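Local coordinates for protein starch synthase I (Hordeum vulgare, PDB 4HLN) that belongs to the glycosyltransferases of GT-B fold, pairing two Rossmann-like domains, and carries a bound glycan on its C-terminal domain, at residues V359-G364 with S522-C527; N394-N399 with N530-M535; H411-D416 with R603-D608; P441-I446 with V470-L475; D551-F556 with E565-A570. All coordinates share one frame; numbering follows the deposited sequence.

Read from the N terminus, the chain opens contact 1 at 359-364, at the end of strand 357-360 of the large N-terminal sheet. Residues 394-399 and 411-416 then open contacts 2 and 3 before any loop has closed. Contact 4 opens and closes at once within the second domain, pairing residues 441-446 and 470-475 inside all three open loops. Residues 522-527 close contact 1 across the domain junction, and helical residues 530-535 close contact 2, so the loops of contacts 1, 2 and 3 cross one another. Contact 5, a short local closure, follows in series beside the bound glycan and lies within contact 3, which 603-608 closes last, at the end of a helix.

Contact 1: residues V359-G364 with S522-C527; sequences VTVSQG and SRFEPC
At the junction of the two Rossmann-like domains of a GT-B protein, Val361, just past strand 357-360 of the N-terminal sheet, meets Phe524 and Pro526 in the loop that runs from strand 517-520 to helix 529-536. The contact exemplifies how two sheets can be joined through the loops that follow their strands: no hydrogen bond links the segments, and apolar carbon does the work. Val361 CG2 stands over the middle of the Phe524 ring, 4.1 Å from its centroid and 5° off the normal, a CH-pi contact on the face. CG1 leans to the rim, 3.7 Å from Phe524 CE1. With CG1 between the backbone N and the carbonyl carbon (chi1 53°), CG2 is anti to the backbone N and also reaches the proline, 4.2 Å from Pro526 CB, and so lies between the aromatic ring and the pyrrolidine. Ser362 adds its CB, 4.0 Å from Phe524 CZ.

Polar bonds brace each segment separately. Glu525 OE1 offers its anti lone pair to Cys527 N at 3.3 Å, while the other oxygen is taken by Gln452 and Lys453. Cys527 itself is joined to Cys147 by a disulfide, a covalent tie beside the apolar one. In 359-364, the hydroxyl of Ser362 is turned to its own segment, where OG and Thr360 OG1 share a hydrogen bond of 2.8 Å.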
# COMPACT_ATOMS: atom_id res chain seq x y z
N VAL A 359 1.83 -10.19 3.19
CA VAL A 359 2.01 -8.78 3.48
C VAL A 359 0.68 -8.07 3.29
O VAL A 359 0.10 -8.08 2.21
CB VAL A 359 3.07 -8.15 2.56
CG1 VAL A 359 3.15 -6.66 2.78
CG2 VAL A 359 4.42 -8.82 2.78
N THR A 360 0.19 -7.44 4.35
CA THR A 360 -1.19 -6.98 4.31
C THR A 360 -1.39 -5.59 4.88
O THR A 360 -0.78 -5.22 5.88
CB THR A 360 -2.09 -7.97 5.05
OG1 THR A 360 -3.34 -7.35 5.37
CG2 THR A 360 -1.42 -8.43 6.34
N VAL A 361 -2.25 -4.81 4.23
CA VAL A 361 -2.63 -3.49 4.72
C VAL A 361 -3.16 -3.52 6.16
O VAL A 361 -2.98 -2.58 6.93
CB VAL A 361 -3.73 -2.90 3.83
CG1 VAL A 361 -4.88 -3.90 3.70
CG2 VAL A 361 -4.21 -1.56 4.37
N SER A 362 -3.80 -4.63 6.52
CA SER A 362 -4.53 -4.74 7.77
C SER A 362 -3.60 -4.87 8.97
O SER A 362 -4.05 -4.78 10.12
CB SER A 362 -5.48 -5.94 7.71
OG SER A 362 -4.77 -7.17 7.73
N GLN A 363 -2.31 -5.08 8.71
CA GLN A 363 -1.32 -5.21 9.77
C GLN A 363 -1.24 -4.05 10.76
O GLN A 363 -1.19 -4.26 11.98
CB GLN A 363 0.05 -5.49 9.19
CG GLN A 363 0.47 -6.92 9.42
CD GLN A 363 0.46 -7.29 10.89
OE1 GLN A 363 1.18 -6.70 11.69
NE2 GLN A 363 -0.39 -8.24 11.25
N GLY A 364 -1.22 -2.82 10.27
CA GLY A 364 -1.21 -1.68 11.17
C GLY A 364 -2.57 -1.19 11.65
O GLY A 364 -2.73 -0.00 11.94
N SER A 522 -6.70 8.54 7.95
CA SER A 522 -7.08 7.59 6.91
C SER A 522 -7.67 6.33 7.51
O SER A 522 -7.21 5.86 8.55
CB SER A 522 -5.86 7.22 6.07
OG SER A 522 -5.44 8.29 5.25
N ARG A 523 -8.67 5.77 6.82
CA ARG A 523 -9.43 4.62 7.30
C ARG A 523 -8.75 3.28 7.11
O ARG A 523 -8.92 2.37 7.92
CB ARG A 523 -10.76 4.54 6.57
CG ARG A 523 -11.52 5.80 6.60
CD ARG A 523 -12.92 5.60 6.08
NE ARG A 523 -13.73 6.71 6.53
CZ ARG A 523 -14.38 6.71 7.69
NH1 ARG A 523 -14.31 5.63 8.47
NH2 ARG A 523 -15.09 7.76 8.05
N PHE A 524 -8.00 3.15 6.03
CA PHE A 524 -7.43 1.86 5.66
C PHE A 524 -6.43 2.09 4.53
O PHE A 524 -6.71 1.80 3.37
CB PHE A 524 -8.56 0.93 5.22
CG PHE A 524 -8.31 -0.52 5.52
CD1 PHE A 524 -8.47 -1.48 4.54
CD2 PHE A 524 -7.91 -0.91 6.79
CE1 PHE A 524 -8.23 -2.81 4.81
CE2 PHE A 524 -7.67 -2.23 7.07
CZ PHE A 524 -7.83 -3.19 6.08
N GLU A 525 -5.27 2.63 4.87
CA GLU A 525 -4.35 3.13 3.86
C GLU A 525 -3.21 2.16 3.55
O GLU A 525 -2.33 1.95 4.38
CB GLU A 525 -3.79 4.50 4.25
CG GLU A 525 -2.98 5.15 3.15
CD GLU A 525 -3.81 5.53 1.93
OE1 GLU A 525 -3.56 4.98 0.82
OE2 GLU A 525 -4.71 6.39 2.07
N PRO A 526 -3.22 1.60 2.34
CA PRO A 526 -2.17 0.69 1.89
C PRO A 526 -0.96 1.49 1.41
O PRO A 526 0.16 0.98 1.36
CB PRO A 526 -2.82 -0.04 0.71
CG PRO A 526 -3.70 0.99 0.12
CD PRO A 526 -4.19 1.86 1.26
N CYS A 527 -1.19 2.76 1.09
CA CYS A 527 -0.14 3.61 0.58
C CYS A 527 -0.04 4.89 1.41
O CYS A 527 -0.38 5.99 0.94
CB CYS A 527 -0.41 3.94 -0.89
SG CYS A 527 0.87 4.94 -1.68

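Contact 2: residues N394-N399 with N530-M535; sequences NGIDIN and NQLYAM
Asp397 OD1 accepts the backbone N-H of Asn399 at 2.7 Å, closing an Asx turn directly after Ile396, the residue that packs against Leu532 and Tyr533 of helix 529-536. The N-H comes to the anti side of the carboxylate, 32° out of its plane, and the bond is moderately straight at 152°. The second oxygen of Asp397 lies near a carboxylate oxygen of Asp400, a closeness of like charges that may raise the pKa of one of them.

Ile396 points its side chain at the helix. Its CG1 sits between the backbone N and the carbonyl carbon (chi1 73°), which leaves the CG2 methyl to drop between two neighbouring helical side chains: CG2 is 3.5 Å from Leu532 CB and equally 3.5 Å from Tyr533 CE1. The isoleucine and the tyrosine run alongside each other in opposite senses, so that Ile396 CD1, farther out, comes to 3.9 Å from Tyr533 CD1. Tyr533 in turn stacks on Trp401. On the other flank Leu532 CD1 reaches along the loop to Asn394 O, 3.8 Å away.

Ile396 is also tied by a backbone bond to His609, while the helix keeps its own pattern, with Ala534 N bonded to Asn530 O. No hydrogen bond passes between the two segments. The chemistry therefore implies a non-directional union: between these two segments the contact is apolar and centred on Ile396, while the Asx turn shapes the loop that follows it.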
# COMPACT_ATOMS: atom_id res chain seq x y z
N ASN A 394 6.49 0.93 2.40
CA ASN A 394 6.69 1.79 1.24
C ASN A 394 7.93 2.68 1.36
O ASN A 394 8.56 2.76 2.42
CB ASN A 394 5.42 2.63 0.96
CG ASN A 394 4.17 1.77 0.66
OD1 ASN A 394 3.15 1.87 1.36
ND2 ASN A 394 4.24 0.95 -0.38
N GLY A 395 8.29 3.34 0.26
CA GLY A 395 9.39 4.30 0.28
C GLY A 395 8.97 5.61 -0.35
O GLY A 395 7.86 5.73 -0.89
N ILE A 396 9.85 6.61 -0.29
CA ILE A 396 9.59 7.89 -0.92
C ILE A 396 10.82 8.30 -1.68
O ILE A 396 11.92 7.85 -1.35
CB ILE A 396 9.28 9.02 0.12
CG1 ILE A 396 10.56 9.43 0.85
CG2 ILE A 396 8.19 8.59 1.09
CD1 ILE A 396 10.33 10.33 2.06
N ASP A 397 10.64 9.15 -2.69
CA ASP A 397 11.75 9.76 -3.42
C ASP A 397 12.40 10.89 -2.61
O ASP A 397 11.78 11.93 -2.39
CB ASP A 397 11.25 10.31 -4.76
CG ASP A 397 12.37 10.83 -5.63
OD1 ASP A 397 13.49 11.06 -5.10
OD2 ASP A 397 12.13 11.02 -6.85
N ILE A 398 13.64 10.68 -2.18
CA ILE A 398 14.27 11.65 -1.30
C ILE A 398 14.97 12.75 -2.10
O ILE A 398 15.59 13.65 -1.54
CB ILE A 398 15.25 10.99 -0.33
CG1 ILE A 398 16.33 10.23 -1.11
CG2 ILE A 398 14.50 10.06 0.63
CD1 ILE A 398 17.40 9.61 -0.24
N ASN A 399 14.87 12.67 -3.42
CA ASN A 399 15.32 13.78 -4.25
C ASN A 399 14.26 14.87 -4.26
O ASN A 399 14.57 16.05 -4.25
CB ASN A 399 15.64 13.31 -5.66
CG ASN A 399 16.66 12.18 -5.69
OD1 ASN A 399 16.46 11.16 -6.35
ND2 ASN A 399 17.76 12.37 -4.95
N ASN A 530 2.11 10.08 3.52
CA ASN A 530 2.17 11.33 4.26
C ASN A 530 2.96 11.21 5.57
O ASN A 530 3.72 12.12 5.90
CB ASN A 530 0.78 11.95 4.45
CG ASN A 530 0.27 12.64 3.17
OD1 ASN A 530 0.73 12.32 2.07
ND2 ASN A 530 -0.66 13.58 3.32
N GLN A 531 2.81 10.09 6.29
CA GLN A 531 3.69 9.74 7.42
C GLN A 531 5.16 9.98 7.12
O GLN A 531 5.87 10.67 7.85
CB GLN A 531 3.61 8.24 7.73
CG GLN A 531 2.33 7.77 8.31
CD GLN A 531 1.38 7.27 7.25
OE1 GLN A 531 0.99 8.00 6.33
NE2 GLN A 531 1.00 6.01 7.38
N LEU A 532 5.62 9.36 6.03
CA LEU A 532 7.02 9.34 5.68
C LEU A 532 7.53 10.75 5.38
O LEU A 532 8.59 11.15 5.87
CB LEU A 532 7.25 8.40 4.49
CG LEU A 532 6.50 7.07 4.59
CD1 LEU A 532 7.00 6.08 3.55
CD2 LEU A 532 6.65 6.47 5.98
N TYR A 533 6.76 11.49 4.58
CA TYR A 533 7.10 12.88 4.29
C TYR A 533 7.18 13.68 5.59
O TYR A 533 8.14 14.43 5.82
CB TYR A 533 6.06 13.50 3.38
CG TYR A 533 5.90 12.82 2.04
CD1 TYR A 533 6.99 12.30 1.37
CD2 TYR A 533 4.65 12.70 1.45
CE1 TYR A 533 6.84 11.68 0.13
CE2 TYR A 533 4.49 12.10 0.23
CZ TYR A 533 5.58 11.58 -0.42
OH TYR A 533 5.40 10.98 -1.64
N ALA A 534 6.16 13.53 6.43
CA ALA A 534 6.15 14.23 7.71
C ALA A 534 7.43 13.94 8.46
O ALA A 534 8.18 14.85 8.81
CB ALA A 534 4.94 13.82 8.53
N MET A 535 7.69 12.66 8.69
CA MET A 535 8.86 12.22 9.43
C MET A 535 10.14 12.71 8.76
O MET A 535 11.04 13.22 9.42
CB MET A 535 8.86 10.69 9.55
CG MET A 535 7.99 10.17 10.72
SD MET A 535 7.69 8.39 10.69
CE MET A 535 9.27 7.74 11.21

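Contact 3: residues H411-D416 with R603-D608; sequences HHYSVD and RGMTKD
Met605, in the last turn of helix 594-606, reaches out to Val415 and Tyr413, and the shape of its side chain decides how. CG lies anti to the carbonyl carbon (chi1 -48°), the chain then runs extended, and a bend at the sulfur (chi3 63°) swings the terminal methyl along the loop. There CE comes to the edge of the Tyr413 ring, near its plane and 3.9 Å from Tyr413 CE1. The same methyl lies 3.9 Å from Val415 N, so it is set against the backbone as well as the ring. The Tyr413 and Met605 side chains cross nearly at right angles.

Val415 makes the return contact. Its CG2 methyl fits between two consecutive residues of the helix, 3.7 Å from Met605 CB and 3.8 Å from Thr606 CG2. The hydroxyl of Thr606 bonds to Lys602 O, one turn back, an arrangement in which CG2 is turned to Val415. The helix ends here: Lys607 is the first residue to leave helical angles.

Tyr413 is fixed at its far end, where OH is bonded to Tyr537 O. In the loop, Ser414 OG receives the N-H of Asp417 and, weakly, that of Asp416. The seam is mostly apolar and near the surface of this GT-B protein: the connection from strand 389-391 of the N-terminal sheet to helix 419-432 packs here on the C-terminal end of helix 594-606.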
# COMPACT_ATOMS: atom_id res chain seq x y z
N HIS A 411 13.35 28.16 3.08
CA HIS A 411 14.58 27.92 3.86
C HIS A 411 14.87 26.45 4.01
O HIS A 411 13.96 25.62 3.99
CB HIS A 411 14.49 28.56 5.23
CG HIS A 411 14.30 30.04 5.19
ND1 HIS A 411 15.32 30.91 4.86
CD2 HIS A 411 13.20 30.80 5.41
CE1 HIS A 411 14.86 32.14 4.89
NE2 HIS A 411 13.58 32.11 5.23
N HIS A 412 16.13 26.11 4.17
CA HIS A 412 16.50 24.71 4.28
C HIS A 412 16.99 24.37 5.67
O HIS A 412 17.48 25.23 6.41
CB HIS A 412 17.54 24.34 3.22
CG HIS A 412 17.03 24.48 1.81
ND1 HIS A 412 17.82 24.93 0.77
CD2 HIS A 412 15.81 24.22 1.27
CE1 HIS A 412 17.11 24.94 -0.34
NE2 HIS A 412 15.89 24.52 -0.07
N TYR A 413 16.83 23.11 6.04
CA TYR A 413 17.24 22.66 7.35
C TYR A 413 17.57 21.16 7.34
O TYR A 413 17.30 20.46 6.37
CB TYR A 413 16.16 22.98 8.39
CG TYR A 413 14.82 22.28 8.20
CD1 TYR A 413 14.57 21.04 8.76
CD2 TYR A 413 13.80 22.88 7.48
CE1 TYR A 413 13.35 20.41 8.60
CE2 TYR A 413 12.57 22.26 7.32
CZ TYR A 413 12.35 21.03 7.88
OH TYR A 413 11.12 20.41 7.70
N SER A 414 18.15 20.69 8.44
CA SER A 414 18.55 19.30 8.53
C SER A 414 18.38 18.85 9.97
O SER A 414 17.99 19.64 10.83
CB SER A 414 20.01 19.14 8.10
OG SER A 414 20.87 19.84 8.97
N VAL A 415 18.68 17.58 10.23
CA VAL A 415 18.57 17.06 11.58
C VAL A 415 19.57 17.77 12.49
O VAL A 415 19.37 17.88 13.70
CB VAL A 415 18.78 15.53 11.60
CG1 VAL A 415 20.17 15.18 12.11
CG2 VAL A 415 17.71 14.87 12.46
N ASP A 416 20.64 18.29 11.90
CA ASP A 416 21.70 18.94 12.67
C ASP A 416 21.40 20.41 12.91
O ASP A 416 21.89 21.00 13.86
CB ASP A 416 23.04 18.79 11.94
CG ASP A 416 23.32 17.36 11.51
OD1 ASP A 416 23.77 16.56 12.37
OD2 ASP A 416 23.08 17.02 10.33
N ARG A 603 14.13 11.77 15.53
CA ARG A 603 13.94 10.35 15.29
C ARG A 603 13.28 10.12 13.93
O ARG A 603 13.71 9.24 13.17
CB ARG A 603 13.13 9.70 16.42
CG ARG A 603 13.93 8.66 17.20
CD ARG A 603 13.98 8.97 18.68
NE ARG A 603 12.65 8.99 19.27
CZ ARG A 603 12.28 9.83 20.24
NH1 ARG A 603 11.04 9.79 20.73
NH2 ARG A 603 13.15 10.71 20.71
N GLY A 604 12.27 10.92 13.61
CA GLY A 604 11.60 10.82 12.33
C GLY A 604 12.53 11.07 11.17
O GLY A 604 12.55 10.33 10.18
N MET A 605 13.34 12.12 11.30
CA MET A 605 14.19 12.56 10.21
C MET A 605 15.37 11.63 9.95
O MET A 605 15.83 11.50 8.81
CB MET A 605 14.69 13.97 10.49
CG MET A 605 13.56 14.90 10.91
SD MET A 605 14.15 16.53 11.40
CE MET A 605 14.87 17.06 9.86
N THR A 606 15.85 10.98 11.00
CA THR A 606 16.98 10.07 10.85
C THR A 606 16.57 8.70 10.30
O THR A 606 17.41 8.00 9.76
CB THR A 606 17.81 9.92 12.14
OG1 THR A 606 16.94 9.69 13.24
CG2 THR A 606 18.63 11.18 12.40
N LYS A 607 15.28 8.34 10.42
CA LYS A 607 14.76 7.10 9.83
C LYS A 607 14.99 7.03 8.32
O LYS A 607 14.96 8.05 7.63
CB LYS A 607 13.26 6.90 10.12
CG LYS A 607 12.94 6.20 11.45
CD LYS A 607 11.93 5.03 11.28
CE LYS A 607 12.46 3.92 10.33
NZ LYS A 607 13.76 3.25 10.72
N ASP A 608 15.23 5.82 7.82
CA ASP A 608 15.39 5.60 6.38
C ASP A 608 14.03 5.32 5.76
O ASP A 608 13.38 4.33 6.11
CB ASP A 608 16.35 4.44 6.11
CG ASP A 608 16.68 4.27 4.63
OD1 ASP A 608 17.63 3.53 4.30
OD2 ASP A 608 15.99 4.87 3.78

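Contact 4: residues P441-I446 with V470-L475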
# COMPACT_ATOMS: atom_id res chain seq x y z
N PRO A 441 0.77 25.89 18.07
CA PRO A 441 0.85 24.64 17.32
C PRO A 441 0.18 24.77 15.96
O PRO A 441 -1.00 25.14 15.89
CB PRO A 441 0.05 23.66 18.18
CG PRO A 441 -0.04 24.30 19.52
CD PRO A 441 -0.09 25.75 19.26
N LEU A 442 0.92 24.48 14.90
CA LEU A 442 0.38 24.55 13.55
C LEU A 442 0.21 23.15 12.99
O LEU A 442 1.15 22.36 12.95
CB LEU A 442 1.28 25.40 12.66
CG LEU A 442 0.93 25.44 11.17
CD1 LEU A 442 -0.54 25.71 10.93
CD2 LEU A 442 1.78 26.48 10.47
N ILE A 443 -1.01 22.85 12.55
CA ILE A 443 -1.38 21.51 12.15
C ILE A 443 -1.84 21.46 10.71
O ILE A 443 -2.61 22.32 10.27
CB ILE A 443 -2.50 20.99 13.02
CG1 ILE A 443 -2.02 20.87 14.46
CG2 ILE A 443 -2.97 19.64 12.52
CD1 ILE A 443 -3.13 20.78 15.45
N GLY A 444 -1.38 20.43 9.99
CA GLY A 444 -1.68 20.28 8.58
C GLY A 444 -2.45 19.00 8.26
O GLY A 444 -2.24 17.94 8.88
N PHE A 445 -3.35 19.12 7.30
CA PHE A 445 -3.89 17.96 6.62
C PHE A 445 -3.66 18.15 5.12
O PHE A 445 -3.77 19.26 4.62
CB PHE A 445 -5.39 17.79 6.88
CG PHE A 445 -6.06 16.86 5.92
CD1 PHE A 445 -6.49 17.32 4.68
CD2 PHE A 445 -6.23 15.52 6.23
CE1 PHE A 445 -7.10 16.46 3.77
CE2 PHE A 445 -6.83 14.65 5.33
CZ PHE A 445 -7.26 15.12 4.10
N ILE A 446 -3.35 17.07 4.42
CA ILE A 446 -3.12 17.16 2.98
C ILE A 446 -3.65 15.95 2.24
O ILE A 446 -3.31 14.81 2.57
CB ILE A 446 -1.62 17.28 2.65
CG1 ILE A 446 -0.99 18.48 3.37
CG2 ILE A 446 -1.42 17.37 1.15
CD1 ILE A 446 0.48 18.72 2.97
N VAL A 470 -4.65 26.95 18.61
CA VAL A 470 -3.93 26.26 17.56
C VAL A 470 -4.30 26.84 16.21
O VAL A 470 -5.33 27.51 16.07
CB VAL A 470 -4.27 24.75 17.51
CG1 VAL A 470 -3.95 24.08 18.82
CG2 VAL A 470 -5.72 24.54 17.13
N GLN A 471 -3.44 26.59 15.23
CA GLN A 471 -3.77 26.90 13.85
C GLN A 471 -3.86 25.59 13.06
O GLN A 471 -3.19 24.61 13.37
CB GLN A 471 -2.73 27.85 13.26
CG GLN A 471 -2.26 28.92 14.23
CD GLN A 471 -1.31 29.89 13.59
OE1 GLN A 471 -0.44 29.51 12.80
NE2 GLN A 471 -1.47 31.17 13.92
N PHE A 472 -4.71 25.58 12.05
CA PHE A 472 -4.96 24.36 11.31
C PHE A 472 -5.15 24.68 9.84
O PHE A 472 -6.07 25.39 9.46
CB PHE A 472 -6.21 23.66 11.85
CG PHE A 472 -6.54 22.41 11.12
CD1 PHE A 472 -6.13 21.18 11.59
CD2 PHE A 472 -7.25 22.46 9.93
CE1 PHE A 472 -6.42 20.02 10.90
CE2 PHE A 472 -7.55 21.30 9.24
CZ PHE A 472 -7.14 20.08 9.72
N VAL A 473 -4.28 24.14 9.01
CA VAL A 473 -4.44 24.35 7.58
C VAL A 473 -4.63 23.00 6.91
O VAL A 473 -3.90 22.05 7.17
CB VAL A 473 -3.23 25.06 6.96
CG1 VAL A 473 -1.92 24.38 7.38
CG2 VAL A 473 -3.37 25.10 5.45
N MET A 474 -5.63 22.92 6.05
CA MET A 474 -5.74 21.72 5.25
C MET A 474 -5.75 22.13 3.79
O MET A 474 -6.31 23.15 3.42
CB MET A 474 -6.95 20.88 5.65
CG MET A 474 -8.29 21.52 5.40
SD MET A 474 -9.63 20.61 6.19
CE MET A 474 -9.58 19.04 5.33
N LEU A 475 -5.06 21.34 2.98
CA LEU A 475 -5.00 21.56 1.55
C LEU A 475 -5.53 20.31 0.90
O LEU A 475 -5.11 19.19 1.22
CB LEU A 475 -3.54 21.78 1.12
CG LEU A 475 -3.18 21.34 -0.30
CD1 LEU A 475 -3.63 22.37 -1.30
CD2 LEU A 475 -1.70 21.09 -0.45
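Pro441 begins the pairing: its carbonyl O receives Gln471 N at 2.9 Å in a nearly straight bond (172°), and its ring carbon CG rests 4.0 Å from Val470 CG1. At Leu442 the side chain passes to the face it shares with Gln471 and Val473, and CD1 lies 3.8 Å from Gln471 CB. The amide end of Gln471 is held farther off, by Gln429 and Pro435. Ile443 uses both backbone groups, N to Gln471 O and O to Val473 N (2.8 Å), while on the opposite face its CG2 meets Phe472 CD1 at 3.6 Å. Gly444 contributes its CA hydrogen to Val473 O. Phe445 likewise uses both its N and its O, N to Val473 O and O to Leu475 N. Its ring is placed by a CG anti to the backbone N (chi1 164°): Met474 CE lies 3.6 Å from Phe445 CD1, and Phe445 CB touches Phe472 CZ at 4.0 Å. Ile446 closes the run against Leu475.

Helix 455-466 connects the two strands, making a parallel beta-alpha-beta crossover, the repeating element of Rossmann-like folds. The chemistry implies a pairing set by the backbone: five hydrogen bonds fix the register, and mostly apolar, largely buried side chains lie on both faces.

Contact 5: residues D551-F556 with E565-A570; sequences DTVETF and EGTGWA. With GLC (alpha-D-glucopyranose), chain B; GLC (alpha-D-glucopyranose), chain C.
Two carboxylates come close across this contact: Glu554 OE1 and Glu565 OE1 are 3.8 Å apart, their planes nearly perpendicular at 80°, a pairing that may favour a proton on one of them. Behind them the backbones engage. Thr567 N bonds to Glu554 O at 2.8 Å, and Phe556 N to Gly568 O at 2.8 Å. Just before Thr567, Gly566, at a positive phi, brings its CA against Glu554 O. Thr555 turns its hydroxyl beside its backbone N (chi1 -60°), and OG1 there accepts Ala570 N at 3.2 Å.

Phe556 and Trp569 lie side by side and point the same way, with Phe556 CB over the indole face, 3.7 Å from Trp569 CE2; the rings themselves are oblique, their planes at 72°. Both reach alpha-D-glucopyranose. Trp569 NE1 makes a weak hydrogen bond of 2.8 Å to O6 of one unit (chain B), and that O6 lies at the indole edge; the edge of Phe556 meets O3 of the next (chain C). With Glu564, Thr585, Thr589, His593 and Ser596 lining the same pocket, this is a glycan-binding site beside the edge strand of the C-terminal Rossmann-like sheet.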
# COMPACT_ATOMS: atom_id res chain seq x y z
N ASP A 551 5.33 -0.93 13.60
CA ASP A 551 4.43 -0.10 12.81
C ASP A 551 5.14 1.10 12.17
O ASP A 551 6.20 1.55 12.64
CB ASP A 551 3.20 0.32 13.63
CG ASP A 551 2.24 -0.85 13.90
OD1 ASP A 551 2.09 -1.72 13.01
OD2 ASP A 551 1.64 -0.91 15.00
N THR A 552 4.57 1.60 11.08
CA THR A 552 5.18 2.68 10.31
C THR A 552 5.33 3.97 11.12
O THR A 552 6.32 4.70 10.97
CB THR A 552 4.43 2.93 8.98
OG1 THR A 552 3.99 4.29 8.91
CG2 THR A 552 3.23 2.00 8.86
N VAL A 553 4.35 4.25 11.98
CA VAL A 553 4.50 5.26 13.03
C VAL A 553 4.43 4.60 14.40
O VAL A 553 3.38 4.10 14.81
CB VAL A 553 3.41 6.36 12.94
CG1 VAL A 553 3.46 7.26 14.17
CG2 VAL A 553 3.56 7.16 11.67
N GLU A 554 5.56 4.60 15.11
CA GLU A 554 5.63 4.06 16.46
C GLU A 554 5.16 5.13 17.47
O GLU A 554 5.75 6.22 17.55
CB GLU A 554 7.06 3.61 16.75
CG GLU A 554 7.26 2.93 18.09
CD GLU A 554 8.73 2.68 18.40
OE1 GLU A 554 9.08 2.55 19.59
OE2 GLU A 554 9.54 2.62 17.44
N THR A 555 4.11 4.84 18.21
CA THR A 555 3.56 5.83 19.14
C THR A 555 4.59 6.26 20.18
O THR A 555 5.41 5.46 20.64
CB THR A 555 2.29 5.34 19.85
OG1 THR A 555 1.28 5.05 18.88
CG2 THR A 555 1.77 6.40 20.81
N PHE A 556 4.55 7.54 20.55
CA PHE A 556 5.49 8.12 21.51
C PHE A 556 5.40 7.49 22.88
O PHE A 556 4.31 7.32 23.44
CB PHE A 556 5.24 9.61 21.66
CG PHE A 556 6.22 10.29 22.56
CD1 PHE A 556 5.78 11.15 23.55
CD2 PHE A 556 7.58 10.06 22.42
CE1 PHE A 556 6.70 11.78 24.39
CE2 PHE A 556 8.50 10.70 23.25
CZ PHE A 556 8.06 11.55 24.24
N GLU A 565 11.16 6.94 23.18
CA GLU A 565 11.05 6.21 21.93
C GLU A 565 9.81 6.65 21.16
O GLU A 565 8.90 7.26 21.73
CB GLU A 565 10.95 4.71 22.20
CG GLU A 565 12.09 4.15 23.03
CD GLU A 565 11.87 2.69 23.42
OE1 GLU A 565 11.12 2.00 22.69
OE2 GLU A 565 12.44 2.25 24.44
N GLY A 566 9.78 6.35 19.87
CA GLY A 566 8.61 6.67 19.06
C GLY A 566 8.86 7.82 18.10
O GLY A 566 9.91 8.45 18.13
N THR A 567 7.86 8.10 17.26
CA THR A 567 8.03 9.05 16.16
C THR A 567 6.83 9.95 15.96
O THR A 567 6.89 10.90 15.20
CB THR A 567 8.30 8.32 14.83
OG1 THR A 567 7.41 7.20 14.72
CG2 THR A 567 9.73 7.83 14.77
N GLY A 568 5.73 9.63 16.64
CA GLY A 568 4.53 10.42 16.55
C GLY A 568 3.43 9.76 17.35
O GLY A 568 3.70 9.02 18.28
N TRP A 569 2.17 10.01 17.00
CA TRP A 569 1.08 9.32 17.67
C TRP A 569 0.17 8.59 16.70
O TRP A 569 -0.38 9.19 15.78
CB TRP A 569 0.25 10.29 18.50
CG TRP A 569 0.92 10.70 19.74
CD1 TRP A 569 0.79 10.13 20.97
CD2 TRP A 569 1.85 11.78 19.90
NE1 TRP A 569 1.58 10.79 21.89
CE2 TRP A 569 2.25 11.80 21.25
CE3 TRP A 569 2.39 12.72 19.02
CZ2 TRP A 569 3.15 12.73 21.75
CZ3 TRP A 569 3.30 13.64 19.52
CH2 TRP A 569 3.67 13.64 20.86
N ALA A 570 0.02 7.29 16.91
CA ALA A 570 -1.00 6.53 16.21
C ALA A 570 -2.14 6.26 17.18
O ALA A 570 -1.91 5.83 18.31
CB ALA A 570 -0.43 5.21 15.68
C1 GLC B . 2.03 5.62 25.85
C2 GLC B . 2.82 5.70 27.13
C3 GLC B . 2.66 7.07 27.81
C4 GLC B . 2.65 8.31 26.90
C5 GLC B . 1.82 7.97 25.65
C6 GLC B . 1.91 9.00 24.55
O2 GLC B . 2.37 4.67 27.99
O3 GLC B . 3.70 7.20 28.75
O4 GLC B . 2.14 9.38 27.71
O5 GLC B . 2.31 6.77 25.08
O6 GLC B . 0.61 9.29 24.10
C1 GLC C . 2.13 10.82 27.35
C2 GLC C . 3.22 11.50 26.49
C3 GLC C . 4.45 12.11 27.19
C4 GLC C . 4.23 12.66 28.60
C5 GLC C . 3.10 11.91 29.31
C6 GLC C . 2.65 12.71 30.52
O2 GLC C . 3.65 10.63 25.47
O3 GLC C . 4.89 13.21 26.43
O4 GLC C . 5.45 12.63 29.35
O5 GLC C . 1.96 11.67 28.48
O6 GLC C . 1.53 13.49 30.18